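Local coordinates for phosphonate monoester hydrolase (Ruegeria pomeroyi, PDB 4UPK), which is a hydrolase of the sulfatase family, part of the alkaline phosphatase clan, and assembles from four copies of one chain, at residues D55-P60 with V312-A317; N113-M118 with Y123-F128; Q231-H236 with T334-D339; P262-L267 with T308-Y313. All blocks are in the same frame, centred on the assembly; numbering follows the deposited sequence.

Residues 55-60 open contact 1, whose loop closes only at residues 312-317. Nested inside it, contact 2 is a tight local closure, joining helix 114-120 to the strand 125-127 that follows. Contact 3 then opens at the start of strand 234-239, beside that strand in the same sheet, and contact 4 opens at residues 262-267. Of the three still open, contact 4 closes at residues 308-313, sharing Val312 and Tyr313 with contact 1; contact 3 closes last, at residues 334-339, so contacts 1 and 3 cross while contact 4 lies nested within contact 3. Helix 303-333 receives contacts 1 and 4, and contact 3 ties the loop after it to the sheet.

Contact 1: D55-P60 with V312-A317; sequences DHVELP and VYLGLA
The carbonyl oxygen Leu314 O has two neighbours: the methyl Val57 CG2 at 3.4 Å, in van der Waals contact, and the hydroxyl of Thr318, one turn further along the helix, by a weak hydrogen bond. That same hydroxyl is hydrogen-bonded to the carbonyl of Glu58, so a single threonine ties the loop backbone to the helix beside a contact that is otherwise apolar. Val57 faces the helix with both methyls. With chi1 at 63°, CG1 sits between the backbone N and the carbonyl carbon, which swings CG2 to the far side from N and to 3.9 Å from Leu314 CB, whereas CG1 meets the leucine's end, 4.0 Å from Leu314 CD2. The other methyl, Leu314 CD1, reaches back to the carbonyl His56 O at 3.7 Å. The beta-branched valine thus lays two methyls along a leucine side chain that crosses it at a slant. The loop runs between helices 46-49 and 60-67 of the alkaline phosphatase-like alpha/beta domain, and its partner is the long helix 303-333, which leads on to strand 340-346 of the central sheet. Leu59, at the N-cap position of helix 60-67, makes the second touch one turn along. Its CB does not point straight at the helix, but the branch comes closer, placing Leu59 CD2 3.6 Å from Ala317 O and 4.1 Å from Ala317 CB. Alanine suits this place because its short side chain lets the leucine tip approach the helix backbone itself. Tyr256 packs against both Val57 and Leu314, and its hydroxyl is hydrogen-bonded to the amide of Glu58.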
loop_
_atom_site.group_PDB
_atom_site.type_symbol
_atom_site.label_atom_id
_atom_site.label_comp_id
_atom_site.label_asym_id
_atom_site.label_seq_id
_atom_site.Cartn_x
_atom_site.Cartn_y
_atom_site.Cartn_z
ATOM N N ASP A 55 16.046 31.971 39.028
ATOM C CA ASP A 55 17.139 32.600 39.791
ATOM C C ASP A 55 18.112 31.609 40.441
ATOM O O ASP A 55 19.106 32.035 41.028
ATOM C CB ASP A 55 16.585 33.575 40.837
ATOM C CG ASP A 55 15.923 34.825 40.262
ATOM O OD1 ASP A 55 16.303 35.243 39.124
ATOM O OD2 ASP A 55 15.041 35.407 40.960
ATOM N N HIS A 56 17.835 30.304 40.343
ATOM C CA HIS A 56 18.658 29.246 40.942
ATOM C C HIS A 56 19.398 28.406 39.919
ATOM O O HIS A 56 19.979 27.376 40.276
ATOM C CB HIS A 56 17.797 28.383 41.883
ATOM C CG HIS A 56 17.145 29.195 42.960
ATOM N ND1 HIS A 56 15.866 29.689 42.803
ATOM C CD2 HIS A 56 17.665 29.684 44.115
ATOM C CE1 HIS A 56 15.616 30.399 43.891
ATOM N NE2 HIS A 56 16.670 30.432 44.707
ATOM N N VAL A 57 19.394 28.842 38.644
ATOM C CA VAL A 57 20.042 28.127 37.547
ATOM C C VAL A 57 20.530 29.112 36.457
ATOM O O VAL A 57 19.845 30.086 36.129
ATOM C CB VAL A 57 19.157 26.952 36.993
ATOM C CG1 VAL A 57 17.833 27.442 36.394
ATOM C CG2 VAL A 57 19.928 26.075 36.000
ATOM N N GLU A 58 21.722 28.847 35.906
ATOM C CA GLU A 58 22.314 29.656 34.854
ATOM C C GLU A 58 21.966 29.073 33.517
ATOM O O GLU A 58 22.386 27.963 33.212
ATOM C CB GLU A 58 23.851 29.759 35.001
ATOM C CG GLU A 58 24.356 30.195 36.373
ATOM C CD GLU A 58 23.825 31.503 36.917
ATOM O OE1 GLU A 58 23.848 32.508 36.176
ATOM O OE2 GLU A 58 23.412 31.529 38.098
ATOM N N LEU A 59 21.181 29.818 32.713
ATOM C CA LEU A 59 20.794 29.416 31.352
ATOM C C LEU A 59 21.077 30.600 30.387
ATOM O O LEU A 59 20.153 31.070 29.707
ATOM C CB LEU A 59 19.319 28.956 31.292
ATOM C CG LEU A 59 18.909 27.766 32.186
ATOM C CD1 LEU A 59 17.399 27.521 32.104
ATOM C CD2 LEU A 59 19.670 26.475 31.810
ATOM N N PRO A 60 22.340 31.092 30.298
ATOM C CA PRO A 60 22.613 32.285 29.486
ATOM C C PRO A 60 22.321 32.220 28.004
ATOM O O PRO A 60 21.910 33.240 27.455
ATOM C CB PRO A 60 24.096 32.560 29.758
ATOM C CG PRO A 60 24.648 31.253 30.151
ATOM C CD PRO A 60 23.572 30.675 31.000
ATOM N N VAL A 312 21.421 18.452 40.890
ATOM C CA VAL A 312 21.993 17.666 39.784
ATOM C C VAL A 312 21.244 17.965 38.483
ATOM O O VAL A 312 21.882 18.216 37.463
ATOM C CB VAL A 312 22.081 16.142 40.120
ATOM C CG1 VAL A 312 22.444 15.312 38.877
ATOM C CG2 VAL A 312 23.082 15.892 41.257
ATOM N N TYR A 313 19.895 17.979 38.542
ATOM C CA TYR A 313 18.979 18.297 37.442
ATOM C C TYR A 313 19.275 19.692 36.864
ATOM O O TYR A 313 19.388 19.830 35.641
ATOM C CB TYR A 313 17.522 18.219 37.945
ATOM C CG TYR A 313 16.480 18.724 36.966
ATOM C CD1 TYR A 313 16.094 20.064 36.955
ATOM C CD2 TYR A 313 15.834 17.855 36.098
ATOM C CE1 TYR A 313 15.119 20.533 36.072
ATOM C CE2 TYR A 313 14.853 18.313 35.212
ATOM C CZ TYR A 313 14.498 19.652 35.207
ATOM O OH TYR A 313 13.525 20.115 34.344
ATOM N N LEU A 314 19.396 20.717 37.742
ATOM C CA LEU A 314 19.713 22.083 37.343
ATOM C C LEU A 314 21.108 22.193 36.713
ATOM O O LEU A 314 21.280 22.956 35.769
ATOM C CB LEU A 314 19.556 23.075 38.518
ATOM C CG LEU A 314 18.165 23.239 39.141
ATOM C CD1 LEU A 314 18.243 24.080 40.401
ATOM C CD2 LEU A 314 17.170 23.854 38.146
ATOM N N GLY A 315 22.059 21.392 37.192
ATOM C CA GLY A 315 23.425 21.339 36.658
ATOM C C GLY A 315 23.486 20.785 35.243
ATOM O O GLY A 315 24.215 21.313 34.411
ATOM N N LEU A 316 22.644 19.766 34.933
ATOM C CA LEU A 316 22.482 19.152 33.600
ATOM C C LEU A 316 21.826 20.122 32.613
ATOM O O LEU A 316 22.205 20.123 31.436
ATOM C CB LEU A 316 21.690 17.835 33.672
ATOM C CG LEU A 316 22.409 16.637 34.291
ATOM C CD1 LEU A 316 21.399 15.506 34.615
ATOM C CD2 LEU A 316 23.523 16.138 33.396
ATOM N N ALA A 317 20.855 20.939 33.080
ATOM C CA ALA A 317 20.188 21.992 32.292
ATOM C C ALA A 317 21.235 23.078 31.915
ATOM O O ALA A 317 21.287 23.479 30.761
ATOM C CB ALA A 317 19.045 22.605 33.076
#

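Contact 2: N113-M118 with Y123-F128; sequences NIATEM and YLPLLF
One backbone hydrogen bond joins Met118 to Tyr123 across the turn: Tyr123 N donates to Met118 O at 3.0 Å, with an angle of 155° at the hydrogen and the donor tilted from the carbonyl plane. The other polar bonds lie at the start of the helix, where Asn113 and Thr116 form a capping box. Thr116 N gives its hydrogen to Asn113 OD1 at 2.9 Å, from above the side-chain carbonyl plane, and Asn113 N returns a bond to Thr116 OG1, also at 2.9 Å. Asparagine suits an N-cap because its carbonyl oxygen can take up a first-turn amide; its ND2 is meanwhile bonded to the carbonyl of Arg155.

The aromatic contact is made by the flexible end of Met118. Bends at chi2 and chi3 (-68° and -83°) fold the chain so that its methyl settles over the middle of one ring face, a CH-pi contact with Met118 CE 3.7 Å from the Tyr123 ring centroid. The sulfur stands farther off and oblique, a Met-aromatic contact. Tyrosine suits the place because its flat face takes the methyl while its hydroxyl, at the far end, is hydrogen-bonded to the carbonyl of Ser34.

Apolar packing joins Ala115 CB to Pro125 CG at 3.7 Å; the small methyl leaves the proline ring close enough to lie 3.6 Å from Ala115 O as well, again through CG. Phe234 touches Met118, Tyr123 and Pro125. This short return from helix 114-120 into strand 125-127, which runs parallel to its neighbours 158-162 and 234-239, is the alpha-to-beta step of a layered alpha/beta fold.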
loop_
_atom_site.group_PDB
_atom_site.type_symbol
_atom_site.label_atom_id
_atom_site.label_comp_id
_atom_site.label_asym_id
_atom_site.label_seq_id
_atom_site.Cartn_x
_atom_site.Cartn_y
_atom_site.Cartn_z
ATOM N N ASN A 113 3.170 13.742 9.440
ATOM C CA ASN A 113 4.039 14.280 10.479
ATOM C C ASN A 113 4.901 15.394 9.902
ATOM O O ASN A 113 4.852 15.624 8.688
ATOM C CB ASN A 113 4.858 13.177 11.179
ATOM C CG ASN A 113 5.809 12.390 10.297
ATOM O OD1 ASN A 113 6.739 12.926 9.693
ATOM N ND2 ASN A 113 5.668 11.078 10.292
ATOM N N ILE A 114 5.665 16.109 10.759
ATOM C CA ILE A 114 6.542 17.205 10.329
ATOM C C ILE A 114 7.565 16.763 9.257
ATOM O O ILE A 114 7.781 17.505 8.314
ATOM C CB ILE A 114 7.167 17.997 11.532
ATOM C CG1 ILE A 114 7.834 19.338 11.100
ATOM C CG2 ILE A 114 8.123 17.143 12.379
ATOM C CD1 ILE A 114 6.867 20.428 10.620
ATOM N N ALA A 115 8.138 15.552 9.372
ATOM C CA ALA A 115 9.135 15.036 8.429
ATOM C C ALA A 115 8.534 14.708 7.050
ATOM O O ALA A 115 9.070 15.149 6.030
ATOM C CB ALA A 115 9.852 13.828 9.016
ATOM N N THR A 116 7.397 13.979 7.020
ATOM C CA THR A 116 6.702 13.624 5.774
ATOM C C THR A 116 6.255 14.873 5.011
ATOM O O THR A 116 6.399 14.935 3.789
ATOM C CB THR A 116 5.526 12.675 6.035
ATOM O OG1 THR A 116 4.615 13.280 6.954
ATOM C CG2 THR A 116 5.974 11.301 6.534
ATOM N N GLU A 117 5.747 15.876 5.743
ATOM C CA GLU A 117 5.284 17.133 5.168
ATOM C C GLU A 117 6.432 18.021 4.705
ATOM O O GLU A 117 6.307 18.630 3.647
ATOM C CB GLU A 117 4.283 17.850 6.088
ATOM C CG GLU A 117 3.006 17.071 6.381
ATOM C CD GLU A 117 2.403 16.252 5.258
ATOM O OE1 GLU A 117 1.766 16.845 4.356
ATOM O OE2 GLU A 117 2.562 15.008 5.286
ATOM N N MET A 118 7.562 18.049 5.455
ATOM C CA MET A 118 8.776 18.780 5.078
ATOM C C MET A 118 9.444 18.148 3.859
ATOM O O MET A 118 10.047 18.874 3.075
ATOM C CB MET A 118 9.775 18.907 6.244
ATOM C CG MET A 118 9.358 19.942 7.301
ATOM S SD MET A 118 9.409 21.665 6.747
ATOM C CE MET A 118 11.132 22.042 6.968
ATOM N N TYR A 123 12.718 19.150 1.663
ATOM C CA TYR A 123 13.674 19.029 2.760
ATOM C C TYR A 123 13.988 17.586 3.122
ATOM O O TYR A 123 13.103 16.724 3.091
ATOM C CB TYR A 123 13.137 19.720 4.017
ATOM C CG TYR A 123 13.136 21.231 3.960
ATOM C CD1 TYR A 123 12.035 21.929 3.480
ATOM C CD2 TYR A 123 14.209 21.967 4.456
ATOM C CE1 TYR A 123 12.017 23.327 3.450
ATOM C CE2 TYR A 123 14.210 23.362 4.417
ATOM C CZ TYR A 123 13.111 24.036 3.913
ATOM O OH TYR A 123 13.096 25.403 3.915
ATOM N N LEU A 124 15.251 17.334 3.512
ATOM C CA LEU A 124 15.647 16.042 4.049
ATOM C C LEU A 124 15.700 16.277 5.563
ATOM O O LEU A 124 16.578 17.008 6.027
ATOM C CB LEU A 124 17.001 15.540 3.504
ATOM C CG LEU A 124 17.470 14.165 4.039
ATOM C CD1 LEU A 124 16.672 13.027 3.437
ATOM C CD2 LEU A 124 18.918 13.936 3.758
ATOM N N PRO A 125 14.722 15.744 6.340
ATOM C CA PRO A 125 14.722 15.986 7.792
ATOM C C PRO A 125 15.870 15.251 8.485
ATOM O O PRO A 125 15.881 14.022 8.554
ATOM C CB PRO A 125 13.323 15.515 8.238
ATOM C CG PRO A 125 12.560 15.257 6.976
ATOM C CD PRO A 125 13.581 14.900 5.955
ATOM N N LEU A 126 16.863 16.001 8.959
ATOM C CA LEU A 126 18.040 15.413 9.609
ATOM C C LEU A 126 17.791 15.223 11.089
ATOM O O LEU A 126 17.423 16.182 11.778
ATOM C CB LEU A 126 19.284 16.274 9.368
ATOM C CG LEU A 126 19.582 16.639 7.899
ATOM C CD1 LEU A 126 20.568 17.772 7.811
ATOM C CD2 LEU A 126 20.043 15.434 7.103
ATOM N N LEU A 127 17.969 13.981 11.579
ATOM C CA LEU A 127 17.770 13.661 12.985
ATOM C C LEU A 127 19.037 13.445 13.776
ATOM O O LEU A 127 19.836 12.557 13.474
ATOM C CB LEU A 127 16.778 12.488 13.183
ATOM C CG LEU A 127 16.486 12.027 14.617
ATOM C CD1 LEU A 127 15.642 13.077 15.383
ATOM C CD2 LEU A 127 15.763 10.688 14.604
ATOM N N PHE A 128 19.187 14.246 14.841
ATOM C CA PHE A 128 20.291 14.147 15.794
ATOM C C PHE A 128 19.660 13.832 17.134
ATOM O O PHE A 128 19.196 14.744 17.829
ATOM C CB PHE A 128 21.085 15.451 15.842
ATOM C CG PHE A 128 21.827 15.733 14.570
ATOM C CD1 PHE A 128 23.122 15.262 14.386
ATOM C CD2 PHE A 128 21.243 16.489 13.559
ATOM C CE1 PHE A 128 23.816 15.526 13.205
ATOM C CE2 PHE A 128 21.933 16.757 12.379
ATOM C CZ PHE A 128 23.221 16.275 12.212
#

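Contact 3: Q231-H236 with T334-D339; sequences QNWFAH and TGQYDD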
loop_
_atom_site.group_PDB
_atom_site.type_symbol
_atom_site.label_atom_id
_atom_site.label_comp_id
_atom_site.label_asym_id
_atom_site.label_seq_id
_atom_site.Cartn_x
_atom_site.Cartn_y
_atom_site.Cartn_z
ATOM N N GLN A 231 22.608 25.253 1.393
ATOM C CA GLN A 231 21.402 24.531 0.985
ATOM C C GLN A 231 20.330 24.697 2.065
ATOM O O GLN A 231 20.650 25.083 3.190
ATOM C CB GLN A 231 21.716 23.039 0.776
ATOM C CG GLN A 231 22.175 22.694 -0.644
ATOM C CD GLN A 231 23.614 23.051 -0.987
ATOM O OE1 GLN A 231 24.523 23.053 -0.138
ATOM N NE2 GLN A 231 23.862 23.304 -2.269
ATOM N N ASN A 232 19.061 24.454 1.715
ATOM C CA ASN A 232 17.975 24.572 2.695
ATOM C C ASN A 232 17.948 23.306 3.532
ATOM O O ASN A 232 17.688 22.227 3.000
ATOM C CB ASN A 232 16.633 24.815 2.013
ATOM C CG ASN A 232 16.464 26.190 1.427
ATOM O OD1 ASN A 232 17.325 27.064 1.529
ATOM N ND2 ASN A 232 15.325 26.413 0.805
ATOM N N TRP A 233 18.280 23.419 4.814
ATOM C CA TRP A 233 18.296 22.254 5.679
ATOM C C TRP A 233 17.240 22.328 6.767
ATOM O O TRP A 233 16.776 23.412 7.119
ATOM C CB TRP A 233 19.721 21.950 6.251
ATOM C CG TRP A 233 20.404 23.101 6.916
ATOM C CD1 TRP A 233 21.425 23.842 6.411
ATOM C CD2 TRP A 233 20.158 23.603 8.236
ATOM N NE1 TRP A 233 21.807 24.799 7.313
ATOM C CE2 TRP A 233 21.041 24.683 8.441
ATOM C CE3 TRP A 233 19.246 23.269 9.260
ATOM C CZ2 TRP A 233 21.051 25.431 9.627
ATOM C CZ3 TRP A 233 19.267 23.999 10.438
ATOM C CH2 TRP A 233 20.172 25.059 10.618
ATOM N N PHE A 234 16.865 21.144 7.283
ATOM C CA PHE A 234 15.969 20.918 8.402
ATOM C C PHE A 234 16.684 19.926 9.337
ATOM O O PHE A 234 16.871 18.750 8.983
ATOM C CB PHE A 234 14.589 20.396 7.926
ATOM C CG PHE A 234 13.605 19.960 8.990
ATOM C CD1 PHE A 234 13.573 20.584 10.236
ATOM C CD2 PHE A 234 12.665 18.971 8.724
ATOM C CE1 PHE A 234 12.652 20.184 11.217
ATOM C CE2 PHE A 234 11.744 18.571 9.702
ATOM C CZ PHE A 234 11.731 19.193 10.933
ATOM N N ALA A 235 17.116 20.432 10.510
ATOM C CA ALA A 235 17.830 19.650 11.514
ATOM C C ALA A 235 17.014 19.609 12.783
ATOM O O ALA A 235 16.524 20.650 13.261
ATOM C CB ALA A 235 19.208 20.240 11.789
ATOM N N HIS A 236 16.847 18.381 13.305
ATOM C CA HIS A 236 16.105 18.095 14.522
ATOM C C HIS A 236 17.085 17.533 15.546
ATOM O O HIS A 236 17.597 16.429 15.377
ATOM C CB HIS A 236 14.901 17.149 14.256
ATOM C CG HIS A 236 13.971 17.018 15.423
ATOM N ND1 HIS A 236 13.813 18.046 16.348
ATOM C CD2 HIS A 236 13.142 16.002 15.763
ATOM C CE1 HIS A 236 12.902 17.625 17.203
ATOM N NE2 HIS A 236 12.481 16.397 16.903
ATOM N N THR A 334 28.613 30.966 10.304
ATOM C CA THR A 334 28.320 30.575 8.923
ATOM C C THR A 334 27.384 31.572 8.218
ATOM O O THR A 334 27.103 31.416 7.022
ATOM C CB THR A 334 27.776 29.126 8.874
ATOM O OG1 THR A 334 26.625 28.998 9.718
ATOM C CG2 THR A 334 28.823 28.086 9.266
ATOM N N GLY A 335 26.920 32.584 8.962
ATOM C CA GLY A 335 25.987 33.597 8.480
ATOM C C GLY A 335 24.620 33.010 8.170
ATOM O O GLY A 335 23.939 33.465 7.252
ATOM N N GLN A 336 24.223 31.976 8.932
ATOM C CA GLN A 336 22.961 31.261 8.756
ATOM C C GLN A 336 21.938 31.555 9.859
ATOM O O GLN A 336 20.810 31.116 9.740
ATOM C CB GLN A 336 23.209 29.747 8.670
ATOM C CG GLN A 336 23.921 29.280 7.397
ATOM C CD GLN A 336 24.057 27.768 7.427
ATOM O OE1 GLN A 336 23.336 27.046 6.731
ATOM N NE2 GLN A 336 24.915 27.249 8.303
ATOM N N TYR A 337 22.312 32.314 10.899
ATOM C CA TYR A 337 21.452 32.665 12.021
ATOM C C TYR A 337 20.209 33.486 11.646
ATOM O O TYR A 337 19.105 33.138 12.074
ATOM C CB TYR A 337 22.281 33.373 13.106
ATOM C CG TYR A 337 21.520 33.781 14.349
ATOM C CD1 TYR A 337 21.245 32.860 15.356
ATOM C CD2 TYR A 337 21.147 35.109 14.557
ATOM C CE1 TYR A 337 20.592 33.242 16.525
ATOM C CE2 TYR A 337 20.495 35.503 15.725
ATOM C CZ TYR A 337 20.223 34.566 16.706
ATOM O OH TYR A 337 19.584 34.953 17.859
ATOM N N ASP A 338 20.382 34.579 10.889
ATOM C CA ASP A 338 19.266 35.459 10.502
ATOM C C ASP A 338 18.289 34.820 9.512
ATOM O O ASP A 338 17.120 35.165 9.560
ATOM C CB ASP A 338 19.761 36.826 9.989
ATOM C CG ASP A 338 20.706 37.584 10.908
ATOM O OD1 ASP A 338 20.530 37.506 12.146
ATOM O OD2 ASP A 338 21.564 38.325 10.388
ATOM N N ASP A 339 18.749 33.857 8.674
ATOM C CA ASP A 339 17.958 33.133 7.660
ATOM C C ASP A 339 17.387 31.761 8.153
ATOM O O ASP A 339 17.024 30.915 7.316
ATOM C CB ASP A 339 18.825 32.899 6.393
ATOM C CG ASP A 339 19.150 34.121 5.544
ATOM O OD1 ASP A 339 18.552 35.205 5.786
ATOM O OD2 ASP A 339 19.962 33.986 4.607
#
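Gln336 points its CB toward Trp233 and carries its amide to the indole on an extended chain. From CB the chain runs to CG, which is anti to the carbonyl carbon (chi1 -69°), and straight on past CG (chi2 -178°). The amide carbon CD comes next, lying level with the ring plane at the indole edge, 3.7 Å from Trp233 NE1. At the tip OE1 accepts the indole N-H: Trp233 NE1 to Gln336 OE1 measures 2.8 Å, fairly straight at 160°, with NE1 tilted from the amide's carbonyl plane. The oxygen stays near the ring plane, while the ring and amide planes stand steeply crossed. The bond links the lead-in to strand 234-239 with the loop that carries the chain from helix 303-333 into strand 340-346, two parallel strands of the alpha/beta sheet with strand 35-41 between them. A Schellman motif at Gly335, with its positive phi, ends that helix just before the glutamine. The other amide branch turns back to this helix end, where Gln336 NE2 donates nearly straight to Thr334 OG1 at 2.8 Å. Glutamine can thus accept from the buried tryptophan and donate to the threonine at once, which fixes the rotation of its amide. The Thr334 hydroxyl has its own proton within reach of the carbonyls of His330 and Leu331.

Contact 4: P262-L267 with T308-Y313; sequences PLPARL and TLRAVY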
loop_
_atom_site.group_PDB
_atom_site.type_symbol
_atom_site.label_atom_id
_atom_site.label_comp_id
_atom_site.label_asym_id
_atom_site.label_seq_id
_atom_site.Cartn_x
_atom_site.Cartn_y
_atom_site.Cartn_z
ATOM N N PRO A 262 15.604 26.382 46.846
ATOM C CA PRO A 262 14.297 26.356 47.527
ATOM C C PRO A 262 13.788 24.905 47.583
ATOM O O PRO A 262 14.141 24.089 46.730
ATOM C CB PRO A 262 13.398 27.224 46.631
ATOM C CG PRO A 262 14.024 27.191 45.286
ATOM C CD PRO A 262 15.500 26.930 45.469
ATOM N N LEU A 263 13.003 24.577 48.610
ATOM C CA LEU A 263 12.413 23.246 48.747
ATOM C C LEU A 263 11.288 23.114 47.711
ATOM O O LEU A 263 10.786 24.143 47.242
ATOM C CB LEU A 263 11.863 23.031 50.183
ATOM C CG LEU A 263 12.912 22.694 51.274
ATOM C CD1 LEU A 263 12.299 22.835 52.665
ATOM C CD2 LEU A 263 13.492 21.284 51.101
ATOM N N PRO A 264 10.854 21.890 47.318
ATOM C CA PRO A 264 9.728 21.800 46.367
ATOM C C PRO A 264 8.432 22.372 46.945
ATOM O O PRO A 264 8.275 22.445 48.170
ATOM C CB PRO A 264 9.566 20.292 46.155
ATOM C CG PRO A 264 10.834 19.679 46.630
ATOM C CD PRO A 264 11.318 20.545 47.727
ATOM N N ALA A 265 7.499 22.776 46.055
ATOM C CA ALA A 265 6.163 23.244 46.430
ATOM C C ALA A 265 5.354 21.971 46.696
ATOM O O ALA A 265 5.216 21.128 45.812
ATOM C CB ALA A 265 5.541 24.055 45.296
ATOM N N ARG A 266 4.900 21.789 47.942
ATOM C CA ARG A 266 4.196 20.564 48.350
ATOM C C ARG A 266 3.411 20.768 49.628
ATOM O O ARG A 266 3.703 21.696 50.389
ATOM C CB ARG A 266 5.212 19.406 48.557
ATOM C CG ARG A 266 6.282 19.763 49.601
ATOM C CD ARG A 266 7.383 18.758 49.781
ATOM N NE ARG A 266 8.310 19.258 50.788
ATOM C CZ ARG A 266 9.468 18.693 51.113
ATOM N NH1 ARG A 266 9.854 17.569 50.529
ATOM N NH2 ARG A 266 10.235 19.238 52.036
ATOM N N LEU A 267 2.457 19.847 49.890
ATOM C CA LEU A 267 1.692 19.824 51.134
ATOM C C LEU A 267 2.586 19.144 52.238
ATOM O O LEU A 267 3.581 18.493 51.881
ATOM C CB LEU A 267 0.305 19.165 50.941
ATOM C CG LEU A 267 -0.723 19.930 50.058
ATOM C CD1 LEU A 267 -2.091 19.243 50.062
ATOM C CD2 LEU A 267 -0.913 21.381 50.496
ATOM N N THR A 308 19.406 17.381 46.486
ATOM C CA THR A 308 20.590 16.920 45.760
ATOM C C THR A 308 20.230 16.593 44.318
ATOM O O THR A 308 20.896 17.078 43.405
ATOM C CB THR A 308 21.307 15.798 46.538
ATOM O OG1 THR A 308 21.645 16.294 47.837
ATOM C CG2 THR A 308 22.560 15.332 45.850
ATOM N N LEU A 309 19.139 15.828 44.125
ATOM C CA LEU A 309 18.590 15.459 42.831
ATOM C C LEU A 309 18.218 16.720 42.059
ATOM O O LEU A 309 18.502 16.811 40.867
ATOM C CB LEU A 309 17.338 14.587 43.041
ATOM C CG LEU A 309 17.539 13.081 42.935
ATOM C CD1 LEU A 309 18.274 12.524 44.141
ATOM C CD2 LEU A 309 16.222 12.381 42.742
ATOM N N ARG A 310 17.597 17.700 42.751
ATOM C CA ARG A 310 17.185 19.001 42.234
ATOM C C ARG A 310 18.401 19.815 41.759
ATOM O O ARG A 310 18.356 20.359 40.655
ATOM C CB ARG A 310 16.344 19.746 43.286
ATOM C CG ARG A 310 14.909 19.251 43.327
ATOM C CD ARG A 310 14.102 19.673 44.547
ATOM N NE ARG A 310 13.849 21.120 44.635
ATOM C CZ ARG A 310 12.837 21.755 44.046
ATOM N NH1 ARG A 310 11.960 21.083 43.311
ATOM N NH2 ARG A 310 12.693 23.072 44.194
ATOM N N ALA A 311 19.515 19.816 42.544
ATOM C CA ALA A 311 20.774 20.482 42.187
ATOM C C ALA A 311 21.458 19.804 40.969
ATOM O O ALA A 311 22.016 20.511 40.126
ATOM C CB ALA A 311 21.725 20.505 43.380
ATOM N N VAL A 312 21.421 18.452 40.890
ATOM C CA VAL A 312 21.993 17.666 39.784
ATOM C C VAL A 312 21.244 17.965 38.483
ATOM O O VAL A 312 21.882 18.216 37.463
ATOM C CB VAL A 312 22.081 16.142 40.120
ATOM C CG1 VAL A 312 22.444 15.312 38.877
ATOM C CG2 VAL A 312 23.082 15.892 41.257
ATOM N N TYR A 313 19.895 17.979 38.542
ATOM C CA TYR A 313 18.979 18.297 37.442
ATOM C C TYR A 313 19.275 19.692 36.864
ATOM O O TYR A 313 19.388 19.830 35.641
ATOM C CB TYR A 313 17.522 18.219 37.945
ATOM C CG TYR A 313 16.480 18.724 36.966
ATOM C CD1 TYR A 313 16.094 20.064 36.955
ATOM C CD2 TYR A 313 15.834 17.855 36.098
ATOM C CE1 TYR A 313 15.119 20.533 36.072
ATOM C CE2 TYR A 313 14.853 18.313 35.212
ATOM C CZ TYR A 313 14.498 19.652 35.207
ATOM O OH TYR A 313 13.525 20.115 34.344
HETATM O O HOH W 1 10.288 25.082 44.896
#
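Arg310 leaves helix 303-333 and lays its guanidinium against the extended chain from Pro262 to Pro264, joining a long helix of the alkaline phosphatase-like alpha/beta domain to the loop before helix 270-275. The segment begins in regular helix: the carbonyl of Thr308 accepts from Val312 N, and that of Leu309 from Tyr313 N. Between these comes Arg310, which makes the whole contact from this side. Its chain runs outward and then bends at chi3 (66°), which turns the flat end across Pro264. The proline lies over one face of the guanidinium, with Pro264 N 3.8 Å above its plane and Pro264 CG 3.8 Å from Arg310 NH1. A stiff, flat-sided proline is well suited to lie against such a planar group. Near the edge, somewhat tilted from the guanidinium plane, Pro262 O accepts from Arg310 NH2 at 3.1 Å; the angle at the hydrogen is 149°, and the donor sits above the carbonyl plane. Gln307 also bonds to Pro262 O, so two side chains of the helix hold this carbonyl. Arg310 NH1 donates elsewhere, to the carbonyl of Leu352, and has a long, weak ion pair with Asp354. A water bridges the two segments, donating to Leu263 O at 2.6 Å and accepting a weak bond from Arg310 NH2 at 3.2 Å.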